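Local coordinates for protein 33 kDa chaperonin (Thermotoga maritima, PDB 1VQ0) that probably acts as a redox-regulated, zinc-binding molecular chaperone that keeps thermally unfolding and oxidatively damaged proteins from aggregating irreversibly, at residues Ser27-Arg32 and Gly58-Thr63; Ala165-Val170 and Gly181-Gln186; Ser91-Arg96 and Glu235-Lys240. One frame throughout, in Å; residues are numbered along the deposited sequence.

Interaction 1: residues Ser27-Arg32 and Gly58-Thr63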
loop_
_atom_site.group_PDB
_atom_site.type_symbol
_atom_site.label_atom_id
_atom_site.label_comp_id
_atom_site.label_asym_id
_atom_site.label_seq_id
_atom_site.Cartn_x
_atom_site.Cartn_y
_atom_site.Cartn_z
ATOM N N SER A 27 -0.307 3.061 -25.142
ATOM C CA SER A 27 0.578 4.177 -24.820
ATOM C C SER A 27 1.887 3.785 -25.480
ATOM O O SER A 27 2.314 2.639 -25.317
ATOM C CB SER A 27 0.857 4.144 -23.286
ATOM O OG SER A 27 1.033 5.415 -22.827
ATOM N N ILE A 28 2.549 4.705 -26.172
ATOM C CA ILE A 28 3.924 4.474 -26.668
ATOM C C ILE A 28 4.679 5.810 -26.641
ATOM O O ILE A 28 4.139 6.872 -26.968
ATOM C CB ILE A 28 3.931 3.844 -28.096
ATOM C CG1 ILE A 28 5.340 3.496 -28.560
ATOM C CG2 ILE A 28 3.306 4.815 -29.128
ATOM C CD1 ILE A 28 5.388 2.454 -29.704
ATOM N N VAL A 29 5.910 5.761 -26.195
ATOM C CA VAL A 29 6.620 7.005 -25.805
ATOM C C VAL A 29 8.047 6.936 -26.326
ATOM O O VAL A 29 8.670 5.879 -26.318
ATOM C CB VAL A 29 6.543 7.300 -24.274
ATOM C CG1 VAL A 29 7.444 6.371 -23.437
ATOM C CG2 VAL A 29 6.861 8.766 -23.983
ATOM N N ARG A 30 8.501 8.049 -26.869
ATOM C CA ARG A 30 9.905 8.258 -27.170
ATOM C C ARG A 30 10.346 9.470 -26.358
ATOM O O ARG A 30 9.852 10.592 -26.563
ATOM C CB ARG A 30 10.101 8.573 -28.648
ATOM C CG ARG A 30 9.871 7.389 -29.576
ATOM C CD ARG A 30 11.120 6.650 -29.949
ATOM N NE ARG A 30 11.583 7.015 -31.284
ATOM C CZ ARG A 30 12.841 6.984 -31.714
ATOM N NH1 ARG A 30 13.845 6.627 -30.916
ATOM N NH2 ARG A 30 13.097 7.382 -32.966
ATOM N N MET A 31 11.292 9.255 -25.480
ATOM C CA MET A 31 11.650 10.291 -24.559
ATOM C C MET A 31 13.126 10.334 -24.125
ATOM O O MET A 31 13.423 10.617 -22.958
ATOM C CB MET A 31 10.705 10.217 -23.345
ATOM C CG MET A 31 10.670 8.846 -22.585
ATOM S SD MET A 31 9.463 8.851 -21.257
ATOM C CE MET A 31 10.459 9.542 -20.036
ATOM N N ARG A 32 14.025 10.114 -25.076
ATOM C CA ARG A 32 15.444 10.248 -24.809
ATOM C C ARG A 32 15.837 11.588 -24.196
ATOM O O ARG A 32 16.682 11.618 -23.274
ATOM C CB ARG A 32 16.311 9.889 -26.010
ATOM C CG ARG A 32 16.409 10.844 -27.071
ATOM C CD ARG A 32 17.572 10.540 -27.977
ATOM N NE ARG A 32 17.701 11.528 -29.038
ATOM C CZ ARG A 32 18.474 11.386 -30.105
ATOM N NH1 ARG A 32 19.225 10.299 -30.290
ATOM N NH2 ARG A 32 18.502 12.340 -31.008
ATOM N N GLY A 58 8.174 4.151 -17.569
ATOM C CA GLY A 58 7.022 3.560 -16.867
ATOM C C GLY A 58 6.017 4.594 -16.430
ATOM O O GLY A 58 4.873 4.546 -16.838
ATOM N N ALA A 59 6.452 5.525 -15.591
ATOM C CA ALA A 59 5.623 6.652 -15.167
ATOM C C ALA A 59 4.967 7.460 -16.356
ATOM O O ALA A 59 3.771 7.797 -16.318
ATOM C CB ALA A 59 6.418 7.555 -14.229
ATOM N N ALA A 60 5.757 7.751 -17.383
ATOM C CA ALA A 60 5.275 8.450 -18.566
ATOM C C ALA A 60 4.191 7.703 -19.288
ATOM O O ALA A 60 3.250 8.298 -19.754
ATOM C CB ALA A 60 6.378 8.696 -19.519
ATOM N N LEU A 61 4.352 6.389 -19.393
ATOM C CA LEU A 61 3.400 5.579 -20.152
ATOM C C LEU A 61 1.983 5.595 -19.601
ATOM O O LEU A 61 1.014 5.384 -20.362
ATOM C CB LEU A 61 3.914 4.138 -20.299
ATOM C CG LEU A 61 5.049 3.976 -21.324
ATOM C CD1 LEU A 61 5.645 2.600 -21.209
ATOM C CD2 LEU A 61 4.656 4.188 -22.753
ATOM N N VAL A 62 1.842 5.845 -18.289
ATOM C CA VAL A 62 0.510 5.836 -17.634
ATOM C C VAL A 62 -0.084 7.238 -17.629
ATOM O O VAL A 62 -1.259 7.375 -17.349
ATOM C CB VAL A 62 0.492 5.248 -16.191
ATOM C CG1 VAL A 62 1.057 3.793 -16.164
ATOM C CG2 VAL A 62 1.344 6.072 -15.283
ATOM N N THR A 63 0.686 8.282 -17.991
ATOM C CA THR A 63 0.123 9.682 -17.952
ATOM C C THR A 63 -1.230 9.914 -18.611
ATOM O O THR A 63 -2.008 10.700 -18.074
ATOM C CB THR A 63 1.065 10.763 -18.485
ATOM O OG1 THR A 63 1.617 10.375 -19.744
ATOM C CG2 THR A 63 2.290 10.950 -17.528
#

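Interaction 2: residues Ala165-Val170 and Gly181-Gln186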
loop_
_atom_site.group_PDB
_atom_site.type_symbol
_atom_site.label_atom_id
_atom_site.label_comp_id
_atom_site.label_asym_id
_atom_site.label_seq_id
_atom_site.Cartn_x
_atom_site.Cartn_y
_atom_site.Cartn_z
ATOM N N ALA A 165 0.872 -5.321 -20.474
ATOM C CA ALA A 165 2.217 -5.570 -21.013
ATOM C C ALA A 165 2.902 -4.243 -21.142
ATOM O O ALA A 165 2.335 -3.300 -21.717
ATOM C CB ALA A 165 2.141 -6.242 -22.386
ATOM N N PHE A 166 4.086 -4.153 -20.554
ATOM C CA PHE A 166 5.008 -3.009 -20.716
ATOM C C PHE A 166 6.296 -3.487 -21.374
ATOM O O PHE A 166 6.835 -4.529 -21.026
ATOM C CB PHE A 166 5.349 -2.357 -19.391
ATOM C CG PHE A 166 4.256 -1.529 -18.781
ATOM C CD1 PHE A 166 3.156 -2.127 -18.169
ATOM C CD2 PHE A 166 4.372 -0.155 -18.741
ATOM C CE1 PHE A 166 2.166 -1.357 -17.555
ATOM C CE2 PHE A 166 3.391 0.608 -18.182
ATOM C CZ PHE A 166 2.299 0.016 -17.547
ATOM N N SER A 167 6.753 -2.776 -22.390
ATOM C CA SER A 167 8.090 -3.006 -22.926
ATOM C C SER A 167 8.851 -1.721 -22.923
ATOM O O SER A 167 8.375 -0.741 -23.464
ATOM C CB SER A 167 8.052 -3.567 -24.299
ATOM O OG SER A 167 9.373 -3.895 -24.738
ATOM N N ILE A 168 10.043 -1.748 -22.302
ATOM C CA ILE A 168 10.800 -0.543 -21.939
ATOM C C ILE A 168 12.287 -0.753 -22.174
ATOM O O ILE A 168 12.822 -1.813 -21.854
ATOM C CB ILE A 168 10.568 -0.165 -20.419
ATOM C CG1 ILE A 168 9.105 0.179 -20.103
ATOM C CG2 ILE A 168 11.441 1.028 -20.043
ATOM C CD1 ILE A 168 8.832 0.401 -18.628
ATOM N N GLY A 169 12.961 0.265 -22.714
ATOM C CA GLY A 169 14.388 0.165 -23.069
ATOM C C GLY A 169 15.042 1.528 -23.017
ATOM O O GLY A 169 14.439 2.550 -23.397
ATOM N N VAL A 170 16.267 1.562 -22.504
ATOM C CA VAL A 170 17.096 2.756 -22.488
ATOM C C VAL A 170 18.491 2.374 -23.042
ATOM O O VAL A 170 19.125 1.507 -22.500
ATOM C CB VAL A 170 17.287 3.285 -21.075
ATOM C CG1 VAL A 170 18.394 4.311 -21.067
ATOM C CG2 VAL A 170 15.996 3.872 -20.530
ATOM N N GLY A 181 12.627 4.791 -24.498
ATOM C CA GLY A 181 11.261 4.656 -24.938
ATOM C C GLY A 181 10.614 3.367 -24.524
ATOM O O GLY A 181 11.226 2.498 -23.911
ATOM N N GLY A 182 9.323 3.270 -24.811
ATOM C CA GLY A 182 8.647 2.014 -24.576
ATOM C C GLY A 182 7.179 2.063 -24.869
ATOM O O GLY A 182 6.650 3.069 -25.353
ATOM N N PHE A 183 6.510 0.960 -24.596
ATOM C CA PHE A 183 5.051 0.972 -24.747
ATOM C C PHE A 183 4.384 0.212 -23.638
ATOM O O PHE A 183 5.039 -0.578 -22.931
ATOM C CB PHE A 183 4.632 0.405 -26.106
ATOM C CG PHE A 183 5.088 -1.001 -26.349
ATOM C CD1 PHE A 183 4.411 -2.079 -25.791
ATOM C CD2 PHE A 183 6.187 -1.242 -27.191
ATOM C CE1 PHE A 183 4.854 -3.387 -26.041
ATOM C CE2 PHE A 183 6.654 -2.500 -27.411
ATOM C CZ PHE A 183 5.972 -3.600 -26.856
ATOM N N ALA A 184 3.084 0.461 -23.515
ATOM C CA ALA A 184 2.169 -0.216 -22.590
ATOM C C ALA A 184 0.899 -0.600 -23.334
ATOM O O ALA A 184 0.305 0.222 -24.044
ATOM C CB ALA A 184 1.839 0.672 -21.347
ATOM N N VAL A 185 0.499 -1.868 -23.195
ATOM C CA VAL A 185 -0.810 -2.348 -23.689
ATOM C C VAL A 185 -1.553 -2.977 -22.493
ATOM O O VAL A 185 -0.975 -3.805 -21.782
ATOM C CB VAL A 185 -0.670 -3.343 -24.894
ATOM C CG1 VAL A 185 -2.018 -3.745 -25.473
ATOM C CG2 VAL A 185 0.141 -2.721 -26.030
ATOM N N GLN A 186 -2.812 -2.544 -22.291
ATOM C CA GLN A 186 -3.633 -2.865 -21.119
ATOM C C GLN A 186 -5.053 -3.194 -21.474
ATOM O O GLN A 186 -5.708 -2.511 -22.284
ATOM C CB GLN A 186 -3.611 -1.695 -20.130
ATOM C CG GLN A 186 -2.185 -1.334 -19.672
ATOM C CD GLN A 186 -2.067 -0.375 -18.453
ATOM O OE1 GLN A 186 -2.359 0.808 -18.554
ATOM N NE2 GLN A 186 -1.557 -0.901 -17.319
#

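Interaction 3: residues Ser91-Arg96 and Glu235-Lys240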
loop_
_atom_site.group_PDB
_atom_site.type_symbol
_atom_site.label_atom_id
_atom_site.label_comp_id
_atom_site.label_asym_id
_atom_site.label_seq_id
_atom_site.Cartn_x
_atom_site.Cartn_y
_atom_site.Cartn_z
ATOM N N SER A 91 -0.730 14.416 -14.466
ATOM C CA SER A 91 -1.757 14.567 -15.472
ATOM C C SER A 91 -1.366 15.609 -16.563
ATOM O O SER A 91 -1.884 15.543 -17.670
ATOM C CB SER A 91 -3.089 14.907 -14.832
ATOM O OG SER A 91 -2.956 16.002 -13.970
ATOM N N GLU A 92 -0.409 16.501 -16.257
ATOM C CA GLU A 92 0.105 17.498 -17.214
ATOM C C GLU A 92 1.271 16.959 -18.056
ATOM O O GLU A 92 2.031 17.728 -18.649
ATOM C CB GLU A 92 0.569 18.799 -16.515
ATOM C CG GLU A 92 -0.272 19.293 -15.351
ATOM C CD GLU A 92 0.181 18.665 -14.029
ATOM O OE1 GLU A 92 1.381 18.843 -13.660
ATOM O OE2 GLU A 92 -0.656 17.983 -13.370
ATOM N N PHE A 93 1.422 15.635 -18.070
ATOM C CA PHE A 93 2.370 14.942 -18.924
ATOM C C PHE A 93 3.827 15.298 -18.584
ATOM O O PHE A 93 4.720 15.276 -19.457
ATOM C CB PHE A 93 2.044 15.214 -20.400
ATOM C CG PHE A 93 0.725 14.648 -20.842
ATOM C CD1 PHE A 93 0.602 13.300 -21.116
ATOM C CD2 PHE A 93 -0.399 15.457 -20.957
ATOM C CE1 PHE A 93 -0.604 12.769 -21.516
ATOM C CE2 PHE A 93 -1.640 14.939 -21.375
ATOM C CZ PHE A 93 -1.732 13.584 -21.656
ATOM N N THR A 94 4.093 15.630 -17.312
ATOM C CA THR A 94 5.464 15.820 -16.882
ATOM C C THR A 94 5.955 14.673 -15.996
ATOM O O THR A 94 5.175 13.892 -15.476
ATOM C CB THR A 94 5.685 17.189 -16.164
ATOM O OG1 THR A 94 5.097 17.166 -14.855
ATOM C CG2 THR A 94 5.027 18.342 -16.923
ATOM N N VAL A 95 7.266 14.585 -15.850
ATOM C CA VAL A 95 7.874 13.591 -14.991
ATOM C C VAL A 95 9.032 14.179 -14.161
ATOM O O VAL A 95 9.602 15.195 -14.489
ATOM C CB VAL A 95 8.409 12.339 -15.729
ATOM C CG1 VAL A 95 7.305 11.630 -16.427
ATOM C CG2 VAL A 95 9.505 12.686 -16.735
ATOM N N ARG A 96 9.350 13.485 -13.092
ATOM C CA ARG A 96 10.564 13.728 -12.366
ATOM C C ARG A 96 10.872 12.460 -11.580
ATOM O O ARG A 96 10.026 11.600 -11.441
ATOM C CB ARG A 96 10.430 14.943 -11.449
ATOM C CG ARG A 96 9.265 14.849 -10.429
ATOM C CD ARG A 96 9.241 16.026 -9.462
ATOM N NE ARG A 96 8.219 15.866 -8.461
ATOM C CZ ARG A 96 7.962 16.691 -7.470
ATOM N NH1 ARG A 96 8.721 17.772 -7.268
ATOM N NH2 ARG A 96 6.963 16.398 -6.627
ATOM N N GLU A 235 -4.014 10.058 -30.001
ATOM C CA GLU A 235 -3.645 11.343 -29.408
ATOM C C GLU A 235 -2.147 11.375 -29.023
ATOM O O GLU A 235 -1.526 10.354 -28.757
ATOM C CB GLU A 235 -4.527 11.615 -28.180
ATOM C CG GLU A 235 -5.897 12.104 -28.569
ATOM C CD GLU A 235 -6.891 12.182 -27.421
ATOM O OE1 GLU A 235 -7.345 11.117 -26.891
ATOM O OE2 GLU A 235 -7.247 13.331 -27.089
ATOM N N THR A 236 -1.589 12.575 -29.014
ATOM C CA THR A 236 -0.187 12.816 -28.677
ATOM C C THR A 236 -0.010 13.860 -27.580
ATOM O O THR A 236 -0.825 14.747 -27.398
ATOM C CB THR A 236 0.612 13.301 -29.911
ATOM O OG1 THR A 236 0.093 14.551 -30.341
ATOM C CG2 THR A 236 0.424 12.400 -31.096
ATOM N N ALA A 237 1.055 13.750 -26.821
ATOM C CA ALA A 237 1.403 14.836 -25.926
ATOM C C ALA A 237 2.920 14.895 -25.742
ATOM O O ALA A 237 3.633 13.941 -25.963
ATOM C CB ALA A 237 0.731 14.647 -24.602
ATOM N N GLU A 238 3.386 16.022 -25.262
ATOM C CA GLU A 238 4.808 16.235 -24.982
ATOM C C GLU A 238 5.091 15.864 -23.545
ATOM O O GLU A 238 4.419 16.335 -22.626
ATOM C CB GLU A 238 5.112 17.696 -25.206
ATOM C CG GLU A 238 6.559 18.101 -25.313
ATOM C CD GLU A 238 6.708 19.580 -25.724
ATOM O OE1 GLU A 238 5.789 20.122 -26.398
ATOM O OE2 GLU A 238 7.763 20.190 -25.356
ATOM N N ILE A 239 6.065 14.987 -23.346
ATOM C CA ILE A 239 6.521 14.602 -21.970
ATOM C C ILE A 239 7.673 15.520 -21.622
ATOM O O ILE A 239 8.581 15.684 -22.460
ATOM C CB ILE A 239 6.969 13.111 -21.912
ATOM C CG1 ILE A 239 5.820 12.196 -22.356
ATOM C CG2 ILE A 239 7.477 12.712 -20.519
ATOM C CD1 ILE A 239 4.625 12.164 -21.415
ATOM N N LYS A 240 7.623 16.167 -20.456
ATOM C CA LYS A 240 8.721 17.062 -20.057
ATOM C C LYS A 240 9.179 16.723 -18.673
ATOM O O LYS A 240 8.355 16.393 -17.822
ATOM C CB LYS A 240 8.309 18.561 -20.028
ATOM C CG LYS A 240 7.370 19.104 -21.126
ATOM C CD LYS A 240 8.041 19.927 -22.182
ATOM C CE LYS A 240 7.866 21.450 -22.008
ATOM N NZ LYS A 240 6.775 22.118 -22.845
HETATM O O HOH W 1 4.172 18.478 -20.665
#

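Interaction 1: residues Ser27-Arg32 and Gly58-Thr63
Leu61 reaches from helix 46-62 down onto strand 24-30, and its CD2 lies against Val29 CG1 at 3.6 Å. The two side chains meet aslant, one branch of each doing the touching. Val29 CG1 stands between its own backbone N and carbonyl carbon (chi1 74°), which turns this methyl to Leu61 and leaves CG2 on the side of Ala60, a looser 4.5 Å from Ala60 CB. The same Leu61 CD2 also rests on the strand backbone, 3.8 Å from Ser27 O and 4.0 Å from Ile28 CA, so one methyl spans three successive residues. Beside it, Met31 extends from the end of the strand with its chain bent only at the methyl, and its SD comes 3.5 Å from Ala60 CB; sulfur and methyl thus close the far end of the contact. The polar end belongs to Ser27, whose OG donates to Leu61 O, a backbone carbonyl of segment 58-63, in a very short bond (2.5 Å). Just beyond Leu61, Thr63 OG1 donates to Ala60 O in the carbonyl plane at 2.6 Å, and Thr63 N adds a second bond to the same oxygen. Both hydroxyls thus serve backbone carbonyls of segment 58-63. The axes of strand 27-30 and helix segment 58-62 come within 8.1 Å, their N-to-C directions 131° apart: a helix laid against one face of the large mixed sheet, with Ser27, Val29 and Met31 directed at it. Ile28 points away and packs on Pro219, Val222 and Leu223 of helix 219-227, while backbone bonds tie strand 24-30 to strands 13-19 and 176-187. Met31 is the N-cap residue of helix 32-42, and Ala59 and Val62 turn to strand 84-90.

Interaction 2: residues Ala165-Val170 and Gly181-Gln186
Phe183 CG lies between its backbone N and carbonyl carbon (chi1 59°), a rotation that folds the ring back across the neighbouring strand and lays one face over Ser167; Ser167 CB is 3.6 Å from the ring centroid. Phe166 takes the other course: with CG anti to the carbonyl carbon (chi1 -74°), its ring lies beneath Ala184, whose CB sits 3.8 Å from the centroid. These two CH-pi contacts occupy opposite faces of an antiparallel hairpin made by strands 164-173 and 176-187. The Phe183 side packs on Ile204 of helix 194-205, and the Phe166 side on Leu61 of helix 46-62 and Leu152 of helix 149-160. Without the Phe183 ring, as with an alanine here, Ser167 CB is likely to lose its aromatic cover and a gap to open beside Ile204 and Leu207. Gln186 NE2 approaches Phe166 CE1 to 3.8 Å, the amide plane turned 78° from the ring.

Six backbone hydrogen bonds join the strands in three reciprocal pairs, at Ala165 with Val185, Ser167 with Phe183 and Gly169 with Gly181. They are shorter in the first pair (Ala165 N to Val185 O 2.7 Å) than in the last (Gly169 N to Gly181 O 3.1 Å). Gly182 CA comes within 3.0 Å of Ser167 O, a closeness its missing CB permits. Polar side-chain chemistry gathers at Gln186, where OE1 accepts from Arg25 NH2 and NE2 bonds Ser164 OG, fixing the amide's rotation; the pairing itself rests on main-chain bonds, with ring faces and methyls supplying the largely apolar cover.

Interaction 3: residues Ser91-Arg96 and Glu235-Lys240
Lys240 N donates to Phe93 O at 3.2 Å, and Lys240 O accepts from Val95 N at 2.9 Å, so Lys240 clasps the chain on either side of Thr94. A CA-H...O contact, Ile239 CA to Phe93 O at 3.2 Å, crowds a second group round that carbonyl. A water lies 2.9 Å from Glu238 O and is also placed to donate to Glu92 O, though more acceptors surround it than it has protons, and which of these it serves is not certain.

This is a parallel bridge, Thr94 with Lys240, joining strand 94-99 to strand 235-241, the one parallel pairing in the otherwise antiparallel order of the large sheet. It links residues far apart in sequence: Phe93 belongs to the turn between strands 84-90 and 94-99, its positive phi (64°) marking the left-handed conformation, while strand 235-241 leads directly to the zinc ligands Cys243 and Cys245.

Apolar contacts centre on Phe93. Ala237 CB stands squarely over the ring, 3.6 Å from the centroid and 6° off the normal, a CH-pi contact to one face. CG anti to the carbonyl carbon (chi1 -65°) swings the ring out over Ala237. Ile239 CD1 comes in at the ring edge and is 4.1 Å from Phe93 CB, the two side chains crossing at about a right angle. Ile239 CG2 meets Val95 CG1 at 4.2 Å, and both residues pack on Val34 of helix 32-42.

Among polar side chains, Thr94 OG1 bonds to Thr90 OG1. Just past the contact, Arg96 turns away to Asp244 (salt bridge) and Trp277 (cation-pi), sequence neighbours of the zinc ligands Cys243 and Cys278.

All three contacts attach to the same large sheet, but in different ways: helix on sheet, strand beside strand, and a parallel bridge between strands far apart in sequence. Interaction 1 is wholly buried and rests on methyls, one sulfur and a single hydroxyl on a carbonyl. Interaction 2, also largely buried, lies in the hairpin at one edge of the sheet, as counted within this chain, and rests on regular main-chain bonding. They join directly, since Val29 N meets Gly182 O at 2.9 Å. Interaction 3 is only partly buried, with Lys240 exposed to solvent. Its Ile239 nonetheless reaches Val29 and Ala60 of interaction 1, whereas interactions 2 and 3 stay about 10 Å apart at their nearest atoms.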